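Local coordinates for uncharacterized protein Atu2452 (Agrobacterium tumefaciens, PDB 2R8B) that is of unknown function but probably acts as a hydrolase of the alpha/beta-hydrolase fold, as in the dienelactone hydrolase family, at residues A[142-153]-A[165-176]; A[187-195]-A[236-247]. All blocks are in the same frame, centred on the assembly; numbering follows the deposited sequence.

In the fold
Two layers of an alpha/beta-hydrolase fold meet in this pair of contacts. Interaction 1 lies at the buried centre of the chain and joins neighbouring parallel strands, 143-148 and 168-172, mainly through backbone hydrogen bonds. Interaction 2 lies farther out: strand 190-196, next in the same sheet, packs against helix 234-244 mainly through side chains, with the Phe243 ring held between Arg190 and Leu192 in place of a ladder. Its outer end is partly exposed, whereas interaction 1 has no exposed residue. The two are joined directly, since Leu171 N probably hydrogen-bonds to Leu192 O and His173 probably hydrogen-bonds to Glu236 near the putative catalytic serine.

Interaction 1: A[142-153]-A[165-176]. With SO4 (sulfate ion), chain C.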
loop_
_atom_site.group_PDB
_atom_site.type_symbol
_atom_site.label_atom_id
_atom_site.label_comp_id
_atom_site.label_asym_id
_atom_site.label_seq_id
_atom_site.Cartn_x
_atom_site.Cartn_y
_atom_site.Cartn_z
ATOM N N PRO A 142 4.455 -13.070 -7.436
ATOM C CA PRO A 142 4.309 -11.598 -7.541
ATOM C C PRO A 142 4.055 -10.932 -6.184
ATOM O O PRO A 142 3.414 -11.551 -5.335
ATOM C CB PRO A 142 3.082 -11.451 -8.450
ATOM C CG PRO A 142 3.084 -12.734 -9.266
ATOM C CD PRO A 142 3.457 -13.770 -8.259
ATOM N N VAL A 143 4.556 -9.713 -5.945
ATOM C CA VAL A 143 4.088 -9.019 -4.742
ATOM C C VAL A 143 3.089 -7.957 -5.105
ATOM O O VAL A 143 3.277 -7.144 -6.024
ATOM C CB VAL A 143 5.179 -8.472 -3.776
ATOM C CG1 VAL A 143 6.154 -9.548 -3.358
ATOM C CG2 VAL A 143 5.928 -7.474 -4.422
ATOM N N ILE A 144 1.992 -7.999 -4.386
ATOM C CA ILE A 144 0.907 -7.088 -4.618
ATOM C C ILE A 144 0.621 -6.445 -3.294
ATOM O O ILE A 144 0.725 -7.091 -2.256
ATOM C CB ILE A 144 -0.326 -7.830 -5.098
ATOM C CG1 ILE A 144 0.044 -8.614 -6.348
ATOM C CG2 ILE A 144 -1.454 -6.862 -5.355
ATOM C CD1 ILE A 144 -1.113 -9.166 -7.068
ATOM N N GLY A 145 0.270 -5.167 -3.330
ATOM C CA GLY A 145 -0.045 -4.440 -2.128
ATOM C C GLY A 145 -1.254 -3.611 -2.371
ATOM O O GLY A 145 -1.585 -3.209 -3.511
ATOM N N LEU A 146 -1.919 -3.344 -1.272
ATOM C CA LEU A 146 -3.084 -2.503 -1.252
ATOM C C LEU A 146 -3.045 -1.754 0.060
ATOM O O LEU A 146 -2.819 -2.347 1.108
ATOM C CB LEU A 146 -4.346 -3.355 -1.366
ATOM C CG LEU A 146 -5.608 -2.510 -1.205
ATOM C CD1 LEU A 146 -6.751 -3.097 -1.992
ATOM C CD2 LEU A 146 -5.957 -2.383 0.275
ATOM N N GLY A 147 -3.280 -0.453 0.010
ATOM C CA GLY A 147 -3.235 0.382 1.214
ATOM C C GLY A 147 -4.290 1.444 1.138
ATOM O O GLY A 147 -4.695 1.887 0.042
ATOM N N PHE A 148 -4.773 1.831 2.304
ATOM C CA PHE A 148 -5.751 2.919 2.410
ATOM C C PHE A 148 -5.142 4.035 3.213
ATOM O O PHE A 148 -4.721 3.792 4.370
ATOM C CB PHE A 148 -6.993 2.437 3.159
ATOM C CG PHE A 148 -7.946 3.528 3.468
ATOM C CD1 PHE A 148 -8.515 4.284 2.426
ATOM C CD2 PHE A 148 -8.290 3.816 4.789
ATOM C CE1 PHE A 148 -9.411 5.306 2.698
ATOM C CE2 PHE A 148 -9.179 4.859 5.075
ATOM C CZ PHE A 148 -9.747 5.614 4.029
ATOM N N SER A 149 -5.077 5.235 2.612
ATOM C CA SER A 149 -4.669 6.451 3.318
ATOM C C SER A 149 -3.245 6.244 3.888
ATOM O O SER A 149 -2.304 6.060 3.098
ATOM C CB SER A 149 -5.683 6.740 4.429
ATOM O OG SER A 149 -5.715 8.108 4.784
ATOM N N ASN A 150 -3.087 6.214 5.223
ATOM C CA ASN A 150 -1.762 6.028 5.850
ATOM C C ASN A 150 -1.019 4.804 5.369
ATOM O O ASN A 150 0.215 4.816 5.311
ATOM C CB ASN A 150 -1.859 5.946 7.365
ATOM C CG ASN A 150 -0.510 5.610 8.028
ATOM O OD1 ASN A 150 -0.321 4.501 8.568
ATOM N ND2 ASN A 150 0.424 6.559 7.997
ATOM N N GLY A 151 -1.779 3.756 5.042
ATOM C CA GLY A 151 -1.242 2.538 4.508
ATOM C C GLY A 151 -0.876 2.673 3.033
ATOM O O GLY A 151 0.111 2.055 2.601
ATOM N N ALA A 152 -1.644 3.434 2.237
ATOM C CA ALA A 152 -1.228 3.648 0.853
ATOM C C ALA A 152 0.049 4.488 0.845
ATOM O O ALA A 152 0.852 4.458 -0.114
ATOM C CB ALA A 152 -2.289 4.326 0.082
ATOM N N ASN A 153 0.249 5.237 1.927
ATOM C CA ASN A 153 1.365 6.175 1.993
ATOM C C ASN A 153 2.683 5.468 2.229
ATOM O O ASN A 153 3.685 5.795 1.573
ATOM C CB ASN A 153 1.086 7.281 3.016
ATOM C CG ASN A 153 -0.131 8.123 2.621
ATOM O OD1 ASN A 153 -0.524 8.150 1.455
ATOM N ND2 ASN A 153 -0.746 8.766 3.578
ATOM N N LEU A 165 10.494 -3.869 -6.273
ATOM C CA LEU A 165 9.847 -4.893 -5.442
ATOM C C LEU A 165 8.415 -5.284 -5.881
ATOM O O LEU A 165 8.145 -6.431 -6.097
ATOM C CB LEU A 165 9.930 -4.531 -3.963
ATOM C CG LEU A 165 9.244 -5.513 -3.029
ATOM C CD1 LEU A 165 9.925 -6.875 -3.073
ATOM C CD2 LEU A 165 9.246 -4.955 -1.612
ATOM N N PHE A 166 7.520 -4.331 -6.054
ATOM C CA PHE A 166 6.126 -4.606 -6.372
ATOM C C PHE A 166 5.776 -4.795 -7.824
ATOM O O PHE A 166 6.263 -4.071 -8.696
ATOM C CB PHE A 166 5.239 -3.500 -5.819
ATOM C CG PHE A 166 4.901 -3.684 -4.375
ATOM C CD1 PHE A 166 5.807 -3.284 -3.376
ATOM C CD2 PHE A 166 3.694 -4.282 -3.997
ATOM C CE1 PHE A 166 5.502 -3.470 -2.007
ATOM C CE2 PHE A 166 3.402 -4.487 -2.646
ATOM C CZ PHE A 166 4.309 -4.081 -1.649
ATOM N N ASP A 167 4.852 -5.723 -8.047
ATOM C CA ASP A 167 4.286 -5.953 -9.339
ATOM C C ASP A 167 3.015 -5.185 -9.514
ATOM O O ASP A 167 2.754 -4.674 -10.591
ATOM C CB ASP A 167 3.978 -7.440 -9.511
ATOM C CG ASP A 167 5.221 -8.241 -9.794
ATOM O OD1 ASP A 167 5.436 -8.519 -11.010
ATOM O OD2 ASP A 167 5.989 -8.536 -8.818
ATOM N N ALA A 168 2.196 -5.162 -8.474
ATOM C CA ALA A 168 0.960 -4.392 -8.524
ATOM C C ALA A 168 0.710 -3.679 -7.216
ATOM O O ALA A 168 1.058 -4.185 -6.150
ATOM C CB ALA A 168 -0.180 -5.274 -8.820
ATOM N N ALA A 169 0.104 -2.506 -7.276
ATOM C CA ALA A 169 -0.207 -1.829 -6.032
ATOM C C ALA A 169 -1.507 -1.069 -6.132
ATOM O O ALA A 169 -1.776 -0.427 -7.155
ATOM C CB ALA A 169 0.930 -0.901 -5.641
ATOM N N VAL A 170 -2.351 -1.138 -5.109
ATOM C CA VAL A 170 -3.454 -0.213 -5.171
ATOM C C VAL A 170 -3.357 0.788 -4.054
ATOM O O VAL A 170 -3.169 0.429 -2.889
ATOM C CB VAL A 170 -4.839 -0.871 -5.389
ATOM C CG1 VAL A 170 -4.750 -2.378 -5.433
ATOM C CG2 VAL A 170 -5.862 -0.366 -4.413
ATOM N N LEU A 171 -3.380 2.064 -4.424
ATOM C CA LEU A 171 -3.273 3.117 -3.433
ATOM C C LEU A 171 -4.621 3.768 -3.192
ATOM O O LEU A 171 -5.173 4.417 -4.070
ATOM C CB LEU A 171 -2.252 4.136 -3.885
ATOM C CG LEU A 171 -0.890 3.540 -4.272
ATOM C CD1 LEU A 171 -0.005 4.623 -4.830
ATOM C CD2 LEU A 171 -0.191 2.848 -3.110
HETATM N N MSE A 172 -5.183 3.577 -2.012
HETATM C CA MSE A 172 -6.481 4.166 -1.756
HETATM C C MSE A 172 -6.350 5.466 -0.992
HETATM O O MSE A 172 -5.992 5.482 0.176
HETATM C CB MSE A 172 -7.365 3.129 -1.073
HETATM C CG MSE A 172 -7.426 1.900 -1.937
HETATM SE SE MSE A 172 -8.701 0.628 -1.316
HETATM C CE MSE A 172 -10.281 1.111 -2.414
ATOM N N HIS A 173 -6.601 6.574 -1.682
ATOM C CA HIS A 173 -6.510 7.855 -1.070
ATOM C C HIS A 173 -5.109 8.025 -0.484
ATOM O O HIS A 173 -4.972 8.139 0.715
ATOM C CB HIS A 173 -7.584 8.002 0.009
ATOM C CG HIS A 173 -8.981 7.923 -0.525
ATOM N ND1 HIS A 173 -9.778 9.033 -0.715
ATOM C CD2 HIS A 173 -9.724 6.866 -0.924
ATOM C CE1 HIS A 173 -10.944 8.667 -1.211
ATOM N NE2 HIS A 173 -10.936 7.354 -1.347
ATOM N N PRO A 174 -4.065 8.017 -1.331
ATOM C CA PRO A 174 -2.731 8.382 -0.877
ATOM C C PRO A 174 -2.595 9.876 -0.668
ATOM O O PRO A 174 -3.425 10.658 -1.174
ATOM C CB PRO A 174 -1.859 8.014 -2.070
ATOM C CG PRO A 174 -2.762 8.256 -3.223
ATOM C CD PRO A 174 -4.053 7.672 -2.762
ATOM N N LEU A 175 -1.537 10.266 0.042
ATOM C CA LEU A 175 -1.163 11.670 0.276
ATOM C C LEU A 175 0.351 11.634 0.256
ATOM O O LEU A 175 0.950 11.101 1.176
ATOM C CB LEU A 175 -1.591 12.086 1.680
ATOM C CG LEU A 175 -1.628 13.548 2.119
ATOM C CD1 LEU A 175 -1.239 13.677 3.607
ATOM C CD2 LEU A 175 -0.810 14.464 1.267
ATOM N N ILE A 176 0.989 12.124 -0.793
ATOM C CA ILE A 176 2.453 12.242 -0.750
ATOM C C ILE A 176 2.781 13.694 -0.994
ATOM O O ILE A 176 2.436 14.218 -2.053
ATOM C CB ILE A 176 3.134 11.338 -1.795
ATOM C CG1 ILE A 176 2.891 9.860 -1.469
ATOM C CG2 ILE A 176 4.586 11.590 -1.857
ATOM C CD1 ILE A 176 3.864 9.260 -0.517
HETATM S S SO4 C . -0.725 9.785 6.826
HETATM O O1 SO4 C . 0.043 8.863 5.998
HETATM O O2 SO4 C . -1.498 9.000 7.782
HETATM O O3 SO4 C . 0.219 10.596 7.592
HETATM O O4 SO4 C . -1.661 10.621 6.043
#
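The Phe166 ring carries CG2 of Val143 over one face, offset toward the rim and 4.1 Å from the ring centroid in a CH-pi contact, while the Ile144 carbonyl carbon lies at its edge. Gly145 has no side chain, which lets the ring rest against the backbone: Phe166 CE2 comes 3.3 Å from Gly145 N. At the other end of the strand, Ser149 CB sits over one face of Phe148, and Met172 CB and His173 CD2 line the edge of that ring. The Phe148 and His173 rings meet obliquely, their planes 73° apart. Phe148 reaches them because its CG is anti to the backbone N (chi1 172°).

Between these aromatic ends runs a parallel ladder in which Gly145 N bonds to Ala168 O (3.1 Å), Val170 N to Gly145 O, Gly147 N to Val170 O and Met172 N to Gly147 O; Ser149 N on Met172 O ends it. Leu146 and Val170 lie side by side on one face, CD1 to CG2 3.8 Å. On the other, where the glycines leave room, helix 150-161 comes back over the sheet and sets Ala152 CB 4.0 Å from Leu171 CB, as expected of a right-handed beta-alpha-beta crossover.

Asn153 uses both ends of its amide: OD1 accepts Leu175 N (2.7 Å), tilted 28° from the amide plane, and ND2 donates to a sulfate oxygen that Asn150 ND2 also reaches; Arg105 also hydrogen-bonds to the ion. The sulfate is probably from the crystallisation liquor. The chain here resembles a nucleophile elbow, with Ser149 set between strand and helix, and Ser149 OG makes a weak hydrogen bond to His230 NE2. The chemistry implies a backbone-held strand end presenting a probable nucleophile beside a site able to hold an anion.

Interaction 2: A[187-195]-A[236-247]; sequences PTRRVLITA and EIDAVRGFLAAY
Phe243 is sandwiched between two residues of strand 190-195, and this is the tight part of the contact. Leu192 CB sits over the centre of one face, 3.8 Å from the ring centroid, in a CH-pi contact. On the opposite face the Arg190 guanidinium lies nearly flat, its plane at 20° to the ring and its CZ 4.3 Å from the centroid, an off-centre cation-pi stack. Phe243 CG is anti to the backbone N (chi1 175°), an orientation that carries the ring from the helix toward the strand. Leu192 CD2 extends the apolar patch to Phe243 CB (3.8 Å) and Ala239 CB (4.3 Å).

The outer end is looser: Arg190 NH2 makes a weak bond to Phe243 O at 3.3 Å, solvent-exposed Ala246 borders the guanidinium obliquely, and Tyr247 OH lies 3.4 Å from Arg190 CD. Inward, Thr194 OG1 and Glu236 OE2 are modelled so close that the details of their hydrogen bond are doubtful; OE1 of Glu236 is held by His173 and by Arg233 N. Strand and helix run nearly antiparallel, and the chemistry grades along them: a polar, buried pairing nearer the putative active site, an apolar middle, and a stacked, partly exposed charge at the outer end.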
loop_
_atom_site.group_PDB
_atom_site.type_symbol
_atom_site.label_atom_id
_atom_site.label_comp_id
_atom_site.label_asym_id
_atom_site.label_seq_id
_atom_site.Cartn_x
_atom_site.Cartn_y
_atom_site.Cartn_z
ATOM N N PRO A 187 8.656 -2.945 -16.093
ATOM C CA PRO A 187 7.674 -2.531 -17.112
ATOM C C PRO A 187 6.294 -3.129 -16.866
ATOM O O PRO A 187 5.303 -2.624 -17.397
ATOM C CB PRO A 187 8.245 -3.110 -18.394
ATOM C CG PRO A 187 9.661 -3.160 -18.146
ATOM C CD PRO A 187 9.814 -3.587 -16.734
ATOM N N THR A 188 6.243 -4.186 -16.052
ATOM C CA THR A 188 5.014 -4.891 -15.771
ATOM C C THR A 188 4.330 -4.319 -14.538
ATOM O O THR A 188 3.217 -4.723 -14.208
ATOM C CB THR A 188 5.277 -6.380 -15.513
ATOM O OG1 THR A 188 6.237 -6.510 -14.446
ATOM C CG2 THR A 188 5.754 -7.091 -16.793
ATOM N N ARG A 189 4.978 -3.415 -13.816
ATOM C CA ARG A 189 4.327 -2.838 -12.644
ATOM C C ARG A 189 2.998 -2.283 -13.071
ATOM O O ARG A 189 2.870 -1.718 -14.157
ATOM C CB ARG A 189 5.146 -1.727 -12.056
ATOM C CG ARG A 189 5.817 -2.062 -10.792
ATOM C CD ARG A 189 5.367 -0.997 -9.797
ATOM N NE ARG A 189 4.996 0.294 -10.412
ATOM C CZ ARG A 189 5.513 1.489 -10.064
ATOM N NH1 ARG A 189 6.452 1.559 -9.107
ATOM N NH2 ARG A 189 5.082 2.610 -10.651
ATOM N N ARG A 190 1.993 -2.481 -12.242
ATOM C CA ARG A 190 0.707 -1.873 -12.488
ATOM C C ARG A 190 0.295 -1.210 -11.211
ATOM O O ARG A 190 0.274 -1.880 -10.147
ATOM C CB ARG A 190 -0.319 -2.920 -12.875
ATOM C CG ARG A 190 -0.140 -3.364 -14.310
ATOM C CD ARG A 190 -1.062 -4.473 -14.733
ATOM N NE ARG A 190 -2.481 -4.099 -14.844
ATOM C CZ ARG A 190 -3.474 -4.652 -14.118
ATOM N NH1 ARG A 190 -3.217 -5.580 -13.191
ATOM N NH2 ARG A 190 -4.738 -4.278 -14.303
ATOM N N VAL A 191 -0.034 0.080 -11.289
ATOM C CA VAL A 191 -0.672 0.703 -10.151
ATOM C C VAL A 191 -2.028 1.374 -10.353
ATOM O O VAL A 191 -2.296 2.027 -11.388
ATOM C CB VAL A 191 0.313 1.538 -9.236
ATOM C CG1 VAL A 191 1.731 1.525 -9.752
ATOM C CG2 VAL A 191 -0.222 2.883 -8.902
ATOM N N LEU A 192 -2.864 1.181 -9.325
ATOM C CA LEU A 192 -4.184 1.802 -9.239
ATOM C C LEU A 192 -4.253 2.835 -8.121
ATOM O O LEU A 192 -4.010 2.512 -6.957
ATOM C CB LEU A 192 -5.242 0.738 -8.975
ATOM C CG LEU A 192 -6.628 1.318 -8.733
ATOM C CD1 LEU A 192 -7.027 2.187 -9.861
ATOM C CD2 LEU A 192 -7.621 0.237 -8.580
ATOM N N ILE A 193 -4.593 4.068 -8.455
ATOM C CA ILE A 193 -4.881 5.054 -7.431
ATOM C C ILE A 193 -6.375 5.348 -7.424
ATOM O O ILE A 193 -6.978 5.577 -8.494
ATOM C CB ILE A 193 -4.101 6.317 -7.650
ATOM C CG1 ILE A 193 -2.604 5.985 -7.725
ATOM C CG2 ILE A 193 -4.323 7.252 -6.474
ATOM C CD1 ILE A 193 -1.721 7.016 -8.452
ATOM N N THR A 194 -6.982 5.321 -6.240
ATOM C CA THR A 194 -8.369 5.696 -6.108
ATOM C C THR A 194 -8.385 6.917 -5.224
ATOM O O THR A 194 -7.658 7.007 -4.224
ATOM C CB THR A 194 -9.196 4.591 -5.403
ATOM O OG1 THR A 194 -8.838 4.553 -4.012
ATOM C CG2 THR A 194 -8.950 3.169 -6.012
ATOM N N ALA A 195 -9.222 7.875 -5.556
ATOM C CA ALA A 195 -9.146 9.138 -4.851
ATOM C C ALA A 195 -10.441 9.982 -4.837
ATOM O O ALA A 195 -11.339 9.814 -5.667
ATOM C CB ALA A 195 -7.978 9.935 -5.379
ATOM N N GLU A 236 -14.933 2.583 -5.938
ATOM C CA GLU A 236 -13.482 2.257 -5.727
ATOM C C GLU A 236 -13.280 0.746 -5.592
ATOM O O GLU A 236 -12.315 0.184 -6.105
ATOM C CB GLU A 236 -12.876 2.888 -4.456
ATOM C CG GLU A 236 -13.254 4.319 -4.143
ATOM C CD GLU A 236 -12.291 5.032 -3.175
ATOM O OE1 GLU A 236 -12.737 5.992 -2.493
ATOM O OE2 GLU A 236 -11.096 4.667 -3.098
ATOM N N ILE A 237 -14.187 0.091 -4.878
ATOM C CA ILE A 237 -14.008 -1.310 -4.630
ATOM C C ILE A 237 -14.162 -2.034 -5.945
ATOM O O ILE A 237 -13.431 -2.982 -6.195
ATOM C CB ILE A 237 -14.941 -1.851 -3.536
ATOM C CG1 ILE A 237 -14.576 -1.203 -2.198
ATOM C CG2 ILE A 237 -14.836 -3.408 -3.433
ATOM C CD1 ILE A 237 -15.649 -1.373 -1.109
ATOM N N ASP A 238 -15.054 -1.548 -6.802
ATOM C CA ASP A 238 -15.208 -2.125 -8.129
ATOM C C ASP A 238 -13.932 -2.097 -8.911
ATOM O O ASP A 238 -13.434 -3.123 -9.356
ATOM C CB ASP A 238 -16.290 -1.396 -8.894
ATOM C CG ASP A 238 -17.647 -1.703 -8.344
ATOM O OD1 ASP A 238 -17.776 -2.642 -7.510
ATOM O OD2 ASP A 238 -18.596 -1.015 -8.736
ATOM N N ALA A 239 -13.383 -0.911 -9.041
ATOM C CA ALA A 239 -12.144 -0.727 -9.765
ATOM C C ALA A 239 -11.038 -1.618 -9.169
ATOM O O ALA A 239 -10.193 -2.124 -9.912
ATOM C CB ALA A 239 -11.754 0.764 -9.772
ATOM N N VAL A 240 -11.060 -1.820 -7.843
ATOM C CA VAL A 240 -10.101 -2.711 -7.213
ATOM C C VAL A 240 -10.304 -4.119 -7.754
ATOM O O VAL A 240 -9.372 -4.767 -8.179
ATOM C CB VAL A 240 -10.221 -2.722 -5.707
ATOM C CG1 VAL A 240 -9.320 -3.803 -5.137
ATOM C CG2 VAL A 240 -9.787 -1.396 -5.133
ATOM N N ARG A 241 -11.544 -4.560 -7.779
ATOM C CA ARG A 241 -11.864 -5.890 -8.254
ATOM C C ARG A 241 -11.499 -6.103 -9.707
ATOM O O ARG A 241 -10.890 -7.112 -10.042
ATOM C CB ARG A 241 -13.324 -6.202 -8.040
ATOM C CG ARG A 241 -13.560 -6.945 -6.817
ATOM C CD ARG A 241 -14.895 -7.633 -6.966
ATOM N NE ARG A 241 -15.861 -6.568 -7.142
ATOM C CZ ARG A 241 -16.530 -6.008 -6.140
ATOM N NH1 ARG A 241 -16.370 -6.488 -4.903
ATOM N NH2 ARG A 241 -17.363 -4.990 -6.383
ATOM N N GLY A 242 -11.895 -5.177 -10.572
ATOM C CA GLY A 242 -11.457 -5.209 -11.968
ATOM C C GLY A 242 -9.933 -5.176 -12.119
ATOM O O GLY A 242 -9.386 -5.889 -12.968
ATOM N N PHE A 243 -9.243 -4.395 -11.282
ATOM C CA PHE A 243 -7.793 -4.222 -11.406
ATOM C C PHE A 243 -7.016 -5.497 -11.056
ATOM O O PHE A 243 -6.211 -5.968 -11.851
ATOM C CB PHE A 243 -7.326 -3.006 -10.583
ATOM C CG PHE A 243 -5.826 -2.807 -10.549
ATOM C CD1 PHE A 243 -5.181 -2.103 -11.558
ATOM C CD2 PHE A 243 -5.066 -3.310 -9.476
ATOM C CE1 PHE A 243 -3.787 -1.903 -11.510
ATOM C CE2 PHE A 243 -3.656 -3.120 -9.395
ATOM C CZ PHE A 243 -3.007 -2.437 -10.419
ATOM N N LEU A 244 -7.291 -6.083 -9.898
ATOM C CA LEU A 244 -6.594 -7.289 -9.456
ATOM C C LEU A 244 -7.051 -8.569 -10.101
ATOM O O LEU A 244 -6.477 -9.638 -9.825
ATOM C CB LEU A 244 -6.742 -7.460 -7.958
ATOM C CG LEU A 244 -6.183 -6.345 -7.078
ATOM C CD1 LEU A 244 -6.730 -6.562 -5.709
ATOM C CD2 LEU A 244 -4.654 -6.251 -7.054
ATOM N N ALA A 245 -8.083 -8.501 -10.940
ATOM C CA ALA A 245 -8.597 -9.721 -11.609
ATOM C C ALA A 245 -7.539 -10.290 -12.541
ATOM O O ALA A 245 -7.529 -11.465 -12.795
ATOM C CB ALA A 245 -9.912 -9.465 -12.357
ATOM N N ALA A 246 -6.619 -9.462 -13.013
ATOM C CA ALA A 246 -5.515 -9.918 -13.858
ATOM C C ALA A 246 -4.575 -10.848 -13.119
ATOM O O ALA A 246 -3.791 -11.533 -13.749
ATOM C CB ALA A 246 -4.716 -8.714 -14.417
ATOM N N TYR A 247 -4.640 -10.861 -11.790
ATOM C CA TYR A 247 -3.644 -11.571 -10.978
ATOM C C TYR A 247 -4.167 -12.912 -10.438
ATOM O O TYR A 247 -3.387 -13.728 -9.904
ATOM C CB TYR A 247 -3.074 -10.649 -9.875
ATOM C CG TYR A 247 -2.250 -9.504 -10.460
ATOM C CD1 TYR A 247 -0.904 -9.687 -10.788
ATOM C CD2 TYR A 247 -2.824 -8.241 -10.733
ATOM C CE1 TYR A 247 -0.138 -8.642 -11.359
ATOM C CE2 TYR A 247 -2.058 -7.186 -11.298
ATOM C CZ TYR A 247 -0.718 -7.394 -11.615
ATOM O OH TYR A 247 0.066 -6.396 -12.196
#